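Local coordinates for galactose-binding like protein (PDB 7M1A), which binds calcium and, as a SusE-like protein of Bacteroides, probably recognises or processes carbohydrate, this chain being its galactose-binding-like domain, at residues A[60-65]-A[152-157]; A[65-70]-A[144-149]; A[72-77]-A[139-144]; A[88-93]-A[114-119]. All coordinates share one frame; numbering follows the deposited sequence.

Contact 1: residues A[60-65]-A[152-157]; sequences FDLGVL and RYIRIK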
loop_
_atom_site.group_PDB
_atom_site.type_symbol
_atom_site.label_atom_id
_atom_site.label_comp_id
_atom_site.label_asym_id
_atom_site.label_seq_id
_atom_site.Cartn_x
_atom_site.Cartn_y
_atom_site.Cartn_z
ATOM N N PHE A 60 3.968 5.026 6.842
ATOM C CA PHE A 60 3.173 5.778 5.865
ATOM C C PHE A 60 3.716 7.190 5.715
ATOM O O PHE A 60 4.599 7.599 6.443
ATOM C CB PHE A 60 1.674 5.755 6.178
ATOM C CG PHE A 60 1.275 6.308 7.507
ATOM C CD1 PHE A 60 1.369 5.524 8.654
ATOM C CD2 PHE A 60 0.789 7.617 7.666
ATOM C CE1 PHE A 60 0.889 5.981 9.902
ATOM C CE2 PHE A 60 0.361 8.096 8.934
ATOM C CZ PHE A 60 0.402 7.280 10.024
ATOM N N ASP A 61 3.222 7.900 4.709
ATOM C CA ASP A 61 3.677 9.212 4.277
ATOM C C ASP A 61 2.488 10.128 4.491
ATOM O O ASP A 61 1.375 9.869 3.965
ATOM C CB ASP A 61 4.053 9.063 2.811
ATOM C CG ASP A 61 4.592 10.264 2.089
ATOM O OD1 ASP A 61 4.534 11.393 2.600
ATOM O OD2 ASP A 61 5.172 10.034 0.989
ATOM N N LEU A 62 2.694 11.266 5.164
ATOM C CA LEU A 62 1.648 12.278 5.363
ATOM C C LEU A 62 1.420 13.103 4.096
ATOM O O LEU A 62 0.394 13.799 4.010
ATOM C CB LEU A 62 1.985 13.249 6.532
ATOM C CG LEU A 62 2.202 12.583 7.908
ATOM C CD1 LEU A 62 2.819 13.557 8.888
ATOM C CD2 LEU A 62 0.867 12.040 8.443
ATOM N N GLY A 63 2.358 13.049 3.128
ATOM C CA GLY A 63 2.145 13.812 1.907
ATOM C C GLY A 63 2.508 15.287 2.048
ATOM O O GLY A 63 2.416 16.017 1.075
ATOM N N VAL A 64 2.923 15.721 3.240
ATOM C CA VAL A 64 3.323 17.095 3.498
ATOM C C VAL A 64 4.396 17.008 4.593
ATOM O O VAL A 64 4.422 16.043 5.351
ATOM C CB VAL A 64 2.118 17.926 4.006
ATOM C CG1 VAL A 64 1.068 18.119 2.908
ATOM C CG2 VAL A 64 1.537 17.346 5.303
ATOM N N LEU A 65 5.230 18.048 4.688
ATOM C CA LEU A 65 6.125 18.246 5.814
ATOM C C LEU A 65 5.400 19.099 6.834
ATOM O O LEU A 65 4.983 20.243 6.513
ATOM C CB LEU A 65 7.423 18.941 5.331
ATOM C CG LEU A 65 8.501 19.205 6.418
ATOM C CD1 LEU A 65 9.091 17.920 7.026
ATOM C CD2 LEU A 65 9.662 20.058 5.839
ATOM N N ARG A 152 7.490 14.286 7.754
ATOM C CA ARG A 152 6.591 13.905 6.713
ATOM C C ARG A 152 6.231 12.421 6.721
ATOM O O ARG A 152 5.132 12.097 6.289
ATOM C CB ARG A 152 7.279 14.214 5.369
ATOM C CG ARG A 152 6.480 13.725 4.161
ATOM C CD ARG A 152 6.968 14.268 2.837
ATOM N NE ARG A 152 6.184 13.575 1.805
ATOM C CZ ARG A 152 6.313 13.870 0.533
ATOM N NH1 ARG A 152 7.109 14.871 0.174
ATOM N NH2 ARG A 152 5.627 13.216 -0.393
ATOM N N TYR A 153 7.051 11.575 7.302
ATOM C CA TYR A 153 6.844 10.127 7.272
ATOM C C TYR A 153 6.626 9.648 8.688
ATOM O O TYR A 153 7.228 10.228 9.602
ATOM C CB TYR A 153 8.081 9.456 6.659
ATOM C CG TYR A 153 8.368 10.048 5.312
ATOM C CD1 TYR A 153 7.621 9.731 4.158
ATOM C CD2 TYR A 153 9.398 10.982 5.177
ATOM C CE1 TYR A 153 7.962 10.297 2.931
ATOM C CE2 TYR A 153 9.698 11.594 3.971
ATOM C CZ TYR A 153 8.950 11.273 2.842
ATOM O OH TYR A 153 9.253 11.876 1.635
ATOM N N ILE A 154 5.786 8.649 8.819
ATOM C CA ILE A 154 5.386 8.186 10.150
ATOM C C ILE A 154 5.545 6.684 10.246
ATOM O O ILE A 154 5.314 5.954 9.280
ATOM C CB ILE A 154 3.918 8.543 10.419
ATOM C CG1 ILE A 154 3.724 10.074 10.432
ATOM C CG2 ILE A 154 3.420 7.969 11.759
ATOM C CD1 ILE A 154 4.345 10.817 11.573
ATOM N N ARG A 155 5.928 6.194 11.429
ATOM C CA ARG A 155 5.824 4.783 11.759
ATOM C C ARG A 155 4.983 4.632 13.030
ATOM O O ARG A 155 5.099 5.436 13.989
ATOM C CB ARG A 155 7.165 4.078 11.929
ATOM C CG ARG A 155 7.783 3.773 10.596
ATOM C CD ARG A 155 9.213 3.278 10.828
ATOM N NE ARG A 155 9.295 2.087 9.932
ATOM C CZ ARG A 155 10.340 1.282 9.945
ATOM N NH1 ARG A 155 11.400 1.540 10.724
ATOM N NH2 ARG A 155 10.363 0.161 9.229
ATOM N N ILE A 156 4.197 3.554 13.061
ATOM C CA ILE A 156 3.552 3.147 14.320
ATOM C C ILE A 156 4.101 1.777 14.710
ATOM O O ILE A 156 4.258 0.883 13.881
ATOM C CB ILE A 156 2.030 3.183 14.188
ATOM C CG1 ILE A 156 1.604 4.682 14.132
ATOM C CG2 ILE A 156 1.329 2.468 15.350
ATOM C CD1 ILE A 156 0.133 4.919 13.882
ATOM N N LYS A 157 4.560 1.680 15.985
ATOM C CA LYS A 157 5.073 0.435 16.561
ATOM C C LYS A 157 4.131 -0.025 17.692
ATOM O O LYS A 157 3.890 0.732 18.624
ATOM C CB LYS A 157 6.495 0.698 17.058
ATOM C CG LYS A 157 7.201 -0.500 17.709
ATOM C CD LYS A 157 8.566 -0.081 18.414
ATOM C CE LYS A 157 9.349 -1.329 18.747
ATOM N NZ LYS A 157 10.673 -1.053 19.363
HETATM O O HOH W 1 4.001 10.999 -1.217
#

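Contact 2: residues A[65-70]-A[144-149]; sequences LAKLSR and VPLDMP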
loop_
_atom_site.group_PDB
_atom_site.type_symbol
_atom_site.label_atom_id
_atom_site.label_comp_id
_atom_site.label_asym_id
_atom_site.label_seq_id
_atom_site.Cartn_x
_atom_site.Cartn_y
_atom_site.Cartn_z
ATOM N N LEU A 65 5.230 18.048 4.688
ATOM C CA LEU A 65 6.125 18.246 5.814
ATOM C C LEU A 65 5.400 19.099 6.834
ATOM O O LEU A 65 4.983 20.243 6.513
ATOM C CB LEU A 65 7.423 18.941 5.331
ATOM C CG LEU A 65 8.501 19.205 6.418
ATOM C CD1 LEU A 65 9.091 17.920 7.026
ATOM C CD2 LEU A 65 9.662 20.058 5.839
ATOM N N ALA A 66 5.245 18.526 8.052
ATOM C CA ALA A 66 4.357 19.210 8.971
ATOM C C ALA A 66 5.049 19.436 10.300
ATOM O O ALA A 66 5.721 18.513 10.835
ATOM C CB ALA A 66 3.164 18.306 9.305
ATOM N N LYS A 67 4.659 20.582 10.865
ATOM C CA LYS A 67 4.962 20.694 12.338
ATOM C C LYS A 67 3.762 20.112 13.108
ATOM O O LYS A 67 2.664 20.711 13.043
ATOM C CB LYS A 67 5.208 22.153 12.783
ATOM C CG LYS A 67 5.593 22.268 14.247
ATOM C CD LYS A 67 6.976 21.906 14.583
ATOM C CE LYS A 67 7.383 22.377 15.955
ATOM N NZ LYS A 67 8.768 21.944 16.235
ATOM N N LEU A 68 3.917 18.926 13.712
ATOM C CA LEU A 68 2.756 18.264 14.248
ATOM C C LEU A 68 2.369 18.932 15.576
ATOM O O LEU A 68 3.196 19.229 16.434
ATOM C CB LEU A 68 3.052 16.786 14.540
ATOM C CG LEU A 68 3.315 15.967 13.275
ATOM C CD1 LEU A 68 3.641 14.520 13.660
ATOM C CD2 LEU A 68 2.103 16.055 12.361
ATOM N N SER A 69 1.043 18.956 15.825
ATOM C CA SER A 69 0.479 19.484 17.073
ATOM C C SER A 69 -0.289 18.423 17.875
ATOM O O SER A 69 -0.142 18.357 19.106
ATOM C CB SER A 69 -0.378 20.641 16.777
ATOM O OG SER A 69 -1.465 20.269 15.933
ATOM N N ARG A 70 -1.063 17.540 17.187
ATOM C CA ARG A 70 -1.844 16.561 17.916
ATOM C C ARG A 70 -1.984 15.289 17.091
ATOM O O ARG A 70 -1.844 15.293 15.831
ATOM C CB ARG A 70 -3.249 17.152 18.233
ATOM C CG ARG A 70 -3.241 18.415 19.097
ATOM C CD ARG A 70 -4.616 18.719 19.707
ATOM N NE ARG A 70 -4.990 17.933 20.878
ATOM C CZ ARG A 70 -5.760 16.855 20.852
ATOM N NH1 ARG A 70 -6.499 16.599 19.754
ATOM N NH2 ARG A 70 -6.011 16.111 21.901
ATOM N N VAL A 144 1.591 16.738 20.596
ATOM C CA VAL A 144 2.995 16.461 20.240
ATOM C C VAL A 144 3.876 17.569 20.779
ATOM O O VAL A 144 3.555 18.724 20.551
ATOM C CB VAL A 144 3.027 16.359 18.699
ATOM C CG1 VAL A 144 4.470 16.228 18.248
ATOM C CG2 VAL A 144 2.171 15.237 18.117
ATOM N N PRO A 145 4.962 17.255 21.543
ATOM C CA PRO A 145 5.791 18.342 22.095
ATOM C C PRO A 145 6.255 19.309 21.018
ATOM O O PRO A 145 6.644 18.845 19.926
ATOM C CB PRO A 145 6.954 17.584 22.709
ATOM C CG PRO A 145 6.337 16.227 23.076
ATOM C CD PRO A 145 5.373 15.896 21.947
ATOM N N LEU A 146 6.406 20.607 21.351
ATOM C CA LEU A 146 6.919 21.669 20.450
ATOM C C LEU A 146 8.395 21.450 20.124
ATOM O O LEU A 146 8.772 21.826 19.009
ATOM C CB LEU A 146 6.772 23.027 21.171
ATOM C CG LEU A 146 7.218 24.253 20.385
ATOM C CD1 LEU A 146 6.268 24.512 19.225
ATOM C CD2 LEU A 146 7.276 25.471 21.277
ATOM N N ASP A 147 9.150 20.697 20.891
ATOM C CA ASP A 147 10.535 20.463 20.460
ATOM C C ASP A 147 10.704 19.326 19.471
ATOM O O ASP A 147 11.823 19.109 19.016
ATOM C CB ASP A 147 11.427 20.259 21.671
ATOM C CG ASP A 147 11.209 19.004 22.468
ATOM O OD1 ASP A 147 10.352 18.143 22.121
ATOM O OD2 ASP A 147 12.005 18.888 23.441
HETATM N N MSE A 148 9.627 18.654 19.038
HETATM C CA MSE A 148 9.803 17.660 17.977
HETATM C C MSE A 148 10.081 18.352 16.648
HETATM O O MSE A 148 9.503 19.393 16.393
HETATM C CB MSE A 148 8.480 16.855 17.914
HETATM C CG MSE A 148 8.375 15.901 19.161
HETATM SE SE MSE A 148 9.858 14.637 19.390
HETATM C CE MSE A 148 10.862 14.006 17.909
ATOM N N PRO A 149 10.882 17.707 15.742
ATOM C CA PRO A 149 11.114 18.280 14.425
ATOM C C PRO A 149 9.867 18.121 13.563
ATOM O O PRO A 149 8.981 17.262 13.791
ATOM C CB PRO A 149 12.180 17.393 13.777
ATOM C CG PRO A 149 12.054 16.050 14.548
ATOM C CD PRO A 149 11.548 16.404 15.936
HETATM O O HOH W 2 6.368 17.971 14.639
HETATM O O HOH W 3 5.866 19.369 17.069
HETATM O O HOH W 4 3.499 21.242 18.836
#

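Contact 3: residues A[72-77]-A[139-144]; sequences ALWAIQ and GDQANV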
loop_
_atom_site.group_PDB
_atom_site.type_symbol
_atom_site.label_atom_id
_atom_site.label_comp_id
_atom_site.label_asym_id
_atom_site.label_seq_id
_atom_site.Cartn_x
_atom_site.Cartn_y
_atom_site.Cartn_z
ATOM N N ALA A 72 -4.453 11.478 17.215
ATOM C CA ALA A 72 -5.522 10.679 17.820
ATOM C C ALA A 72 -5.607 9.335 17.127
ATOM O O ALA A 72 -5.324 9.236 15.927
ATOM C CB ALA A 72 -6.868 11.430 17.826
ATOM N N LEU A 73 -6.120 8.311 17.800
ATOM C CA LEU A 73 -6.251 6.983 17.261
ATOM C C LEU A 73 -7.490 6.352 17.881
ATOM O O LEU A 73 -7.650 6.420 19.113
ATOM C CB LEU A 73 -5.004 6.138 17.486
ATOM C CG LEU A 73 -4.998 4.697 16.905
ATOM C CD1 LEU A 73 -3.571 4.314 16.455
ATOM C CD2 LEU A 73 -5.570 3.660 17.905
ATOM N N TRP A 74 -8.281 5.651 17.057
ATOM C CA TRP A 74 -9.504 4.975 17.512
ATOM C C TRP A 74 -9.370 3.472 17.250
ATOM O O TRP A 74 -9.124 3.061 16.126
ATOM C CB TRP A 74 -10.773 5.485 16.746
ATOM C CG TRP A 74 -11.093 6.893 17.136
ATOM C CD1 TRP A 74 -12.043 7.259 18.041
ATOM C CD2 TRP A 74 -10.474 8.140 16.678
ATOM N NE1 TRP A 74 -12.090 8.634 18.147
ATOM C CE2 TRP A 74 -11.159 9.209 17.292
ATOM C CE3 TRP A 74 -9.555 8.501 15.699
ATOM C CZ2 TRP A 74 -10.898 10.555 17.067
ATOM C CZ3 TRP A 74 -9.259 9.829 15.434
ATOM C CH2 TRP A 74 -9.912 10.860 16.145
ATOM N N ALA A 75 -9.739 2.686 18.234
ATOM C CA ALA A 75 -9.990 1.262 18.129
ATOM C C ALA A 75 -11.270 1.005 17.306
ATOM O O ALA A 75 -12.168 1.856 17.212
ATOM C CB ALA A 75 -10.101 0.642 19.528
ATOM N N ILE A 76 -11.333 -0.191 16.702
ATOM C CA ILE A 76 -12.559 -0.575 15.986
ATOM C C ILE A 76 -13.713 -0.537 17.019
ATOM O O ILE A 76 -13.566 -0.930 18.192
ATOM C CB ILE A 76 -12.360 -1.989 15.389
ATOM C CG1 ILE A 76 -11.265 -1.957 14.294
ATOM C CG2 ILE A 76 -13.684 -2.606 14.867
ATOM C CD1 ILE A 76 -10.751 -3.354 13.922
ATOM N N GLN A 77 -14.821 0.105 16.628
ATOM C CA GLN A 77 -15.802 0.644 17.608
ATOM C C GLN A 77 -16.912 -0.331 18.054
ATOM O O GLN A 77 -18.136 -0.119 17.854
ATOM C CB GLN A 77 -16.407 1.918 16.999
ATOM C CG GLN A 77 -15.403 3.072 16.789
ATOM C CD GLN A 77 -15.018 3.761 18.085
ATOM O OE1 GLN A 77 -13.833 3.765 18.583
ATOM N NE2 GLN A 77 -16.006 4.446 18.606
ATOM N N GLY A 139 -11.411 8.334 21.557
ATOM C CA GLY A 139 -10.116 7.958 20.988
ATOM C C GLY A 139 -8.916 8.297 21.901
ATOM O O GLY A 139 -9.035 9.220 22.719
ATOM N N ASP A 140 -7.762 7.634 21.706
ATOM C CA ASP A 140 -6.552 8.103 22.354
ATOM C C ASP A 140 -6.205 9.465 21.762
ATOM O O ASP A 140 -6.399 9.677 20.561
ATOM C CB ASP A 140 -5.445 7.096 22.063
ATOM C CG ASP A 140 -5.660 5.775 22.792
ATOM O OD1 ASP A 140 -6.260 5.786 23.926
ATOM O OD2 ASP A 140 -5.041 4.760 22.295
ATOM N N GLN A 141 -5.735 10.382 22.583
ATOM C CA GLN A 141 -5.530 11.803 22.261
ATOM C C GLN A 141 -4.157 12.224 22.801
ATOM O O GLN A 141 -3.826 11.947 23.964
ATOM C CB GLN A 141 -6.532 12.704 23.002
ATOM C CG GLN A 141 -7.963 12.499 22.512
ATOM C CD GLN A 141 -8.205 13.045 21.118
ATOM O OE1 GLN A 141 -7.650 14.095 20.770
ATOM N NE2 GLN A 141 -9.157 12.495 20.370
ATOM N N ALA A 142 -3.322 12.893 22.003
ATOM C CA ALA A 142 -2.046 13.377 22.527
ATOM C C ALA A 142 -1.661 14.686 21.861
ATOM O O ALA A 142 -1.951 14.857 20.677
ATOM C CB ALA A 142 -0.997 12.362 22.318
ATOM N N ASN A 143 -1.031 15.561 22.634
ATOM C CA ASN A 143 -0.347 16.701 22.045
ATOM C C ASN A 143 1.103 16.313 21.763
ATOM O O ASN A 143 1.759 15.647 22.529
ATOM C CB ASN A 143 -0.316 17.839 23.104
ATOM C CG ASN A 143 -1.748 18.321 23.365
ATOM O OD1 ASN A 143 -2.617 18.421 22.480
ATOM N ND2 ASN A 143 -2.058 18.680 24.608
ATOM N N VAL A 144 1.591 16.738 20.596
ATOM C CA VAL A 144 2.995 16.461 20.240
ATOM C C VAL A 144 3.876 17.569 20.779
ATOM O O VAL A 144 3.555 18.724 20.551
ATOM C CB VAL A 144 3.027 16.359 18.699
ATOM C CG1 VAL A 144 4.470 16.228 18.248
ATOM C CG2 VAL A 144 2.171 15.237 18.117
#

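Contact 4: residues A[88-93]-A[114-119]; sequences PRRYEV and DMENVK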
loop_
_atom_site.group_PDB
_atom_site.type_symbol
_atom_site.label_atom_id
_atom_site.label_comp_id
_atom_site.label_asym_id
_atom_site.label_seq_id
_atom_site.Cartn_x
_atom_site.Cartn_y
_atom_site.Cartn_z
ATOM N N PRO A 88 -4.539 -1.802 20.128
ATOM C CA PRO A 88 -3.243 -1.462 20.768
ATOM C C PRO A 88 -3.448 -0.992 22.208
ATOM O O PRO A 88 -4.437 -0.311 22.563
ATOM C CB PRO A 88 -2.724 -0.328 19.840
ATOM C CG PRO A 88 -3.999 0.302 19.291
ATOM C CD PRO A 88 -4.955 -0.854 19.066
ATOM N N ARG A 89 -2.475 -1.376 23.058
ATOM C CA ARG A 89 -2.495 -0.913 24.461
ATOM C C ARG A 89 -1.273 -0.035 24.734
ATOM O O ARG A 89 -1.416 1.065 25.267
ATOM C CB ARG A 89 -2.551 -2.106 25.426
ATOM C CG ARG A 89 -2.573 -1.671 26.881
ATOM C CD ARG A 89 -2.790 -2.869 27.798
ATOM N NE ARG A 89 -2.900 -2.435 29.195
ATOM C CZ ARG A 89 -3.053 -3.276 30.214
ATOM N NH1 ARG A 89 -3.053 -4.584 29.976
ATOM N NH2 ARG A 89 -3.284 -2.807 31.435
ATOM N N ARG A 90 -0.055 -0.493 24.384
ATOM C CA ARG A 90 1.122 0.371 24.452
ATOM C C ARG A 90 1.759 0.441 23.070
ATOM O O ARG A 90 1.939 -0.606 22.444
ATOM C CB ARG A 90 2.156 -0.267 25.382
ATOM C CG ARG A 90 1.764 -0.110 26.853
ATOM C CD ARG A 90 2.115 1.293 27.363
ATOM N NE ARG A 90 3.573 1.499 27.329
ATOM C CZ ARG A 90 4.374 2.228 26.490
ATOM N NH1 ARG A 90 3.936 2.985 25.465
ATOM N NH2 ARG A 90 5.680 2.141 26.701
ATOM N N TYR A 91 1.950 1.662 22.576
ATOM C CA TYR A 91 2.412 1.799 21.197
ATOM C C TYR A 91 3.133 3.123 21.059
ATOM O O TYR A 91 3.105 3.935 21.975
ATOM C CB TYR A 91 1.234 1.682 20.190
ATOM C CG TYR A 91 0.091 2.665 20.345
ATOM C CD1 TYR A 91 -0.892 2.515 21.334
ATOM C CD2 TYR A 91 -0.014 3.735 19.459
ATOM C CE1 TYR A 91 -1.960 3.408 21.394
ATOM C CE2 TYR A 91 -1.091 4.618 19.527
ATOM C CZ TYR A 91 -2.072 4.454 20.494
ATOM O OH TYR A 91 -3.132 5.324 20.558
ATOM N N GLU A 92 3.852 3.260 19.939
ATOM C CA GLU A 92 4.666 4.446 19.772
ATOM C C GLU A 92 4.433 5.053 18.389
ATOM O O GLU A 92 4.164 4.315 17.425
ATOM C CB GLU A 92 6.166 4.139 19.872
ATOM C CG GLU A 92 6.567 3.653 21.258
ATOM C CD GLU A 92 7.952 3.050 21.329
ATOM O OE1 GLU A 92 8.596 2.830 20.290
ATOM O OE2 GLU A 92 8.408 2.936 22.440
ATOM N N VAL A 93 4.553 6.385 18.272
ATOM C CA VAL A 93 4.510 7.064 16.978
ATOM C C VAL A 93 5.876 7.640 16.711
ATOM O O VAL A 93 6.393 8.372 17.577
ATOM C CB VAL A 93 3.407 8.172 16.930
ATOM C CG1 VAL A 93 3.282 8.750 15.530
ATOM C CG2 VAL A 93 2.099 7.612 17.448
ATOM N N ASP A 114 4.971 8.430 23.047
ATOM C CA ASP A 114 4.763 7.160 23.751
ATOM C C ASP A 114 3.280 7.126 24.115
ATOM O O ASP A 114 2.803 8.022 24.829
ATOM C CB ASP A 114 5.458 7.165 25.111
ATOM C CG ASP A 114 6.954 7.169 24.988
ATOM O OD1 ASP A 114 7.450 6.215 24.429
ATOM O OD2 ASP A 114 7.597 8.197 25.336
HETATM N N MSE A 115 2.517 6.182 23.568
HETATM C CA MSE A 115 1.070 6.123 23.782
HETATM C C MSE A 115 0.737 4.949 24.679
HETATM O O MSE A 115 1.252 3.840 24.538
HETATM C CB MSE A 115 0.294 5.967 22.447
HETATM C CG MSE A 115 0.623 7.057 21.465
HETATM SE SE MSE A 115 -0.031 8.846 22.021
HETATM C CE MSE A 115 -1.952 8.456 21.920
ATOM N N GLU A 116 -0.237 5.199 25.559
ATOM C CA GLU A 116 -0.879 4.128 26.291
ATOM C C GLU A 116 -2.395 4.308 26.211
ATOM O O GLU A 116 -2.912 5.368 26.529
ATOM C CB GLU A 116 -0.441 4.064 27.765
ATOM C CG GLU A 116 -1.212 2.946 28.508
ATOM C CD GLU A 116 -0.872 2.735 29.960
ATOM O OE1 GLU A 116 0.011 3.452 30.438
ATOM O OE2 GLU A 116 -1.483 1.828 30.585
ATOM N N ASN A 117 -3.095 3.273 25.758
ATOM C CA ASN A 117 -4.556 3.276 25.797
ATOM C C ASN A 117 -4.948 2.810 27.210
ATOM O O ASN A 117 -4.743 1.626 27.579
ATOM C CB ASN A 117 -5.093 2.268 24.780
ATOM C CG ASN A 117 -6.599 2.123 24.838
ATOM O OD1 ASN A 117 -7.110 1.026 24.952
ATOM N ND2 ASN A 117 -7.304 3.242 24.757
ATOM N N VAL A 118 -5.438 3.725 28.058
ATOM C CA VAL A 118 -5.818 3.434 29.452
ATOM C C VAL A 118 -7.303 3.162 29.498
ATOM O O VAL A 118 -8.123 3.894 28.895
ATOM C CB VAL A 118 -5.453 4.620 30.353
ATOM C CG1 VAL A 118 -5.979 4.393 31.766
ATOM C CG2 VAL A 118 -3.968 4.929 30.359
ATOM N N LYS A 119 -7.614 2.039 30.160
ATOM C CA LYS A 119 -9.008 1.683 30.384
ATOM C C LYS A 119 -9.509 2.377 31.659
ATOM O O LYS A 119 -9.055 2.040 32.759
ATOM C CB LYS A 119 -9.103 0.160 30.533
ATOM C CG LYS A 119 -10.522 -0.378 30.609
ATOM C CD LYS A 119 -10.601 -1.912 30.691
ATOM C CE LYS A 119 -11.951 -2.505 30.360
ATOM N NZ LYS A 119 -11.975 -3.996 30.421
HETATM O O HOH W 5 -3.524 0.396 29.720
HETATM O O HOH W 6 6.806 3.689 24.656
#

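Contact 1: residues A[60-65]-A[152-157]
Phe60 and Ile154 form an antiparallel hydrogen-bonded pair in the galactose-binding-like beta sandwich, where strands 56-66 and 151-158 are neighbours in one sheet. Phe60 N donates to Ile154 O, and Ile154 N returns a bond to Phe60 O at 2.9 Å. Asp61 and Tyr153 follow as a non-hydrogen-bonded pair. CG of Phe60 is lodged between its own backbone N and carbonyl carbon (chi1 59°), which folds the ring toward its partner. Ile154 CB lies over one ring face in a CH-pi contact, displaced toward the rim, and Ile154 CG2 comes within 3.5 Å of Phe60 CZ. Ile156 CD1 sits at the ring edge. Leu62 CG packs on Ile154 CG1 at 3.9 Å. This apolar side meets strand 169-176 of the other sheet, where Phe60 and Leu62 both touch Phe175.

The face carrying Asp61 and Tyr153 is polar. Arg152 NE gives Asp61 OD1 a straight bond of 2.8 Å (172°), in the guanidinium plane and on the syn lone pair. The carboxylate and guanidinium planes are 45° apart, and the second link, Arg152 NH2 to Asp61 OD2, is weak at 3.5 Å. A water bridges those same two atoms. Asp61 OD2 also forms a salt bridge with Arg9 of the second subunit. Arg152 CG lies over the centre of the Tyr153 ring. Arg152 and Tyr153 make a classic beta bulge opposite Cys96. Gly63 N closes an Asx turn on Asp61 OD1 at 2.8 Å, arriving from above the carboxylate plane, so that one oxygen is gripped by two donors.

Contact 2: residues A[65-70]-A[144-149]
Val144 N stands above the flat carbonyl group of Ser69, well out of its plane, and still donates a 2.8 Å bond to Ser69 O. Two more carbonyls, of Leu146 and Met148, share the ammonium group of Lys67. Lys67 NZ approaches Leu146 O at 2.8 Å, tilted modestly from the carbonyl plane. Lys67 NZ meets Met148 O at 2.7 Å, nearly end-on. The lysine chain leaves with CG opposite the backbone N (chi1 -177°), then bends at chi2 (77°), and this bend carries NZ to the turn. Leu146 and Met148 belong to a type I beta turn, Pro145 to Met148, closed by Met148 N to Pro145 O at 3.1 Å. The lysine therefore clasps the turn by two backbone oxygens. Met148 is modelled as selenomethionine.

The apolar part is small. Both methyls of Val144 face Leu68 CB from one side, CG2 at 4.0 Å from that atom. A water joins Leu68 N to Pro149 O. The contact ties the link between strands 56-66 and 70-74 to the loop joining strands 140-143 and 151-158. Leu68 continues inward onto Leu112 and Phe175, Val144 rests on Leu113, and Met148 packs on Val110 and Leu112 of strand 110-116.

Contact 3: residues A[72-77]-A[139-144]
Trp74 CG lies anti to the carbonyl carbon (chi1 -69°), and chi2 of -99° turns the indole so that one face meets Gly139. Gln141 starts with a similar first torsion, but a bend at chi2 (-71°) folds its amide back over Ala72, bringing Gln141 NE2 to 3.6 Å from Ala72 CB. The amide is held by Arg70 NH2, which donates to OE1, and by Ile138 O, which accepts from NE2. Gly139 CA lies over the five-membered ring of Trp74 in a CH-pi contact, 3.8 Å from the ring centroid. Gly139, with positive phi, is the first residue after helix 130-138. Having no CB, it can lie close on the indole.

Leu73 and Asp140 are the hydrogen-bonded pair. Leu73 N donates to Asp140 O at 3.1 Å, and Asp140 N to Leu73 O at 2.9 Å. The Asp140 carboxylate is held by Tyr91 OH of strand 88-96 and by Asn117 ND2, just past the end of strand 110-116.

Strand 140-143 is one of the two outermost strands, within this chain, of a four-stranded antiparallel sheet in the galactose-binding-like sandwich. Trp74 borders the calcium site: its backbone bonds to Thr171 and Glu172, both calcium ligands.

Contact 4: residues A[88-93]-A[114-119]
Met115 CB sits over the centre of the Tyr91 ring, 3.4 Å from the ring centroid and close to the ring normal, as a CH-pi contact. Met115 is modelled as selenomethionine. Tyr91 CG occupies the cleft between backbone N and carbonyl carbon (chi1 58°), which turns the ring across the neighbouring strand. Met115 CG adds to the packing, touching Tyr91 CE2 and Val93 CG2. Their backbones bond in both directions, with Met115 N to Tyr91 O at 2.8 Å and Tyr91 N to Met115 O at 3.0 Å. Met115 O takes a second donor: Arg90 NH1 reaches it at 3.0 Å from the opposite face of the carbonyl plane. The bend of the Arg90 chain at chi2 and chi3 brings the guanidinium round to it edge-on.

These residues pair antiparallel strands 88-96 and 110-116 in a sheet of the galactose-binding-like sandwich. Where this strand pairing ends, Asn117 N donates to Arg89 O at 2.8 Å. Arg89 and Arg90 form a classic beta bulge opposite Lys160.

Polar groups beyond this are joined by water. One water accepts from Arg90 NH2 and donates to Glu92 OE2 and Asp114 OD1. Glu92 OE2 and Asp114 OD1 are 4.0 Å apart, and the cationic groups nearby probably ease that closeness. Asp114 OD1 has a salt bridge to Lys111, and Glu92 OE1 accepts from Trp94 NE1. A second water accepts from Arg89 NE and donates to Asn117 O and, at 2.6 Å, to Glu116 OE2. Further out, Trp162 NE1 donates to Asn117 OD1, which helps to fix the side chain whose CB lies against Pro88 O.

In the fold
Contacts 1 and 4 lie in the same sheet and meet directly, since strand 151-158 neighbours strand 88-96 and Lys157 O probably bonds to Glu92 N. Contact 3 lies in the opposing sheet. Contact 2 joins the link between strands 56-66 and 70-74 to the loop after strand 140-143, and its centre is the farthest of the four from the chain's centre. Contacts 1 and 2 share strand 56-66 and Leu65; contacts 2 and 3 share Val144. Contact 1 is mostly buried; the others are partly buried. Contacts 1, 3 and 4 pair strands, with a CH-pi contact in each. Contact 2 has a single backbone-to-backbone bond and relies mainly on a lysine, a turn and waters. Contact 1 alone reaches the second subunit.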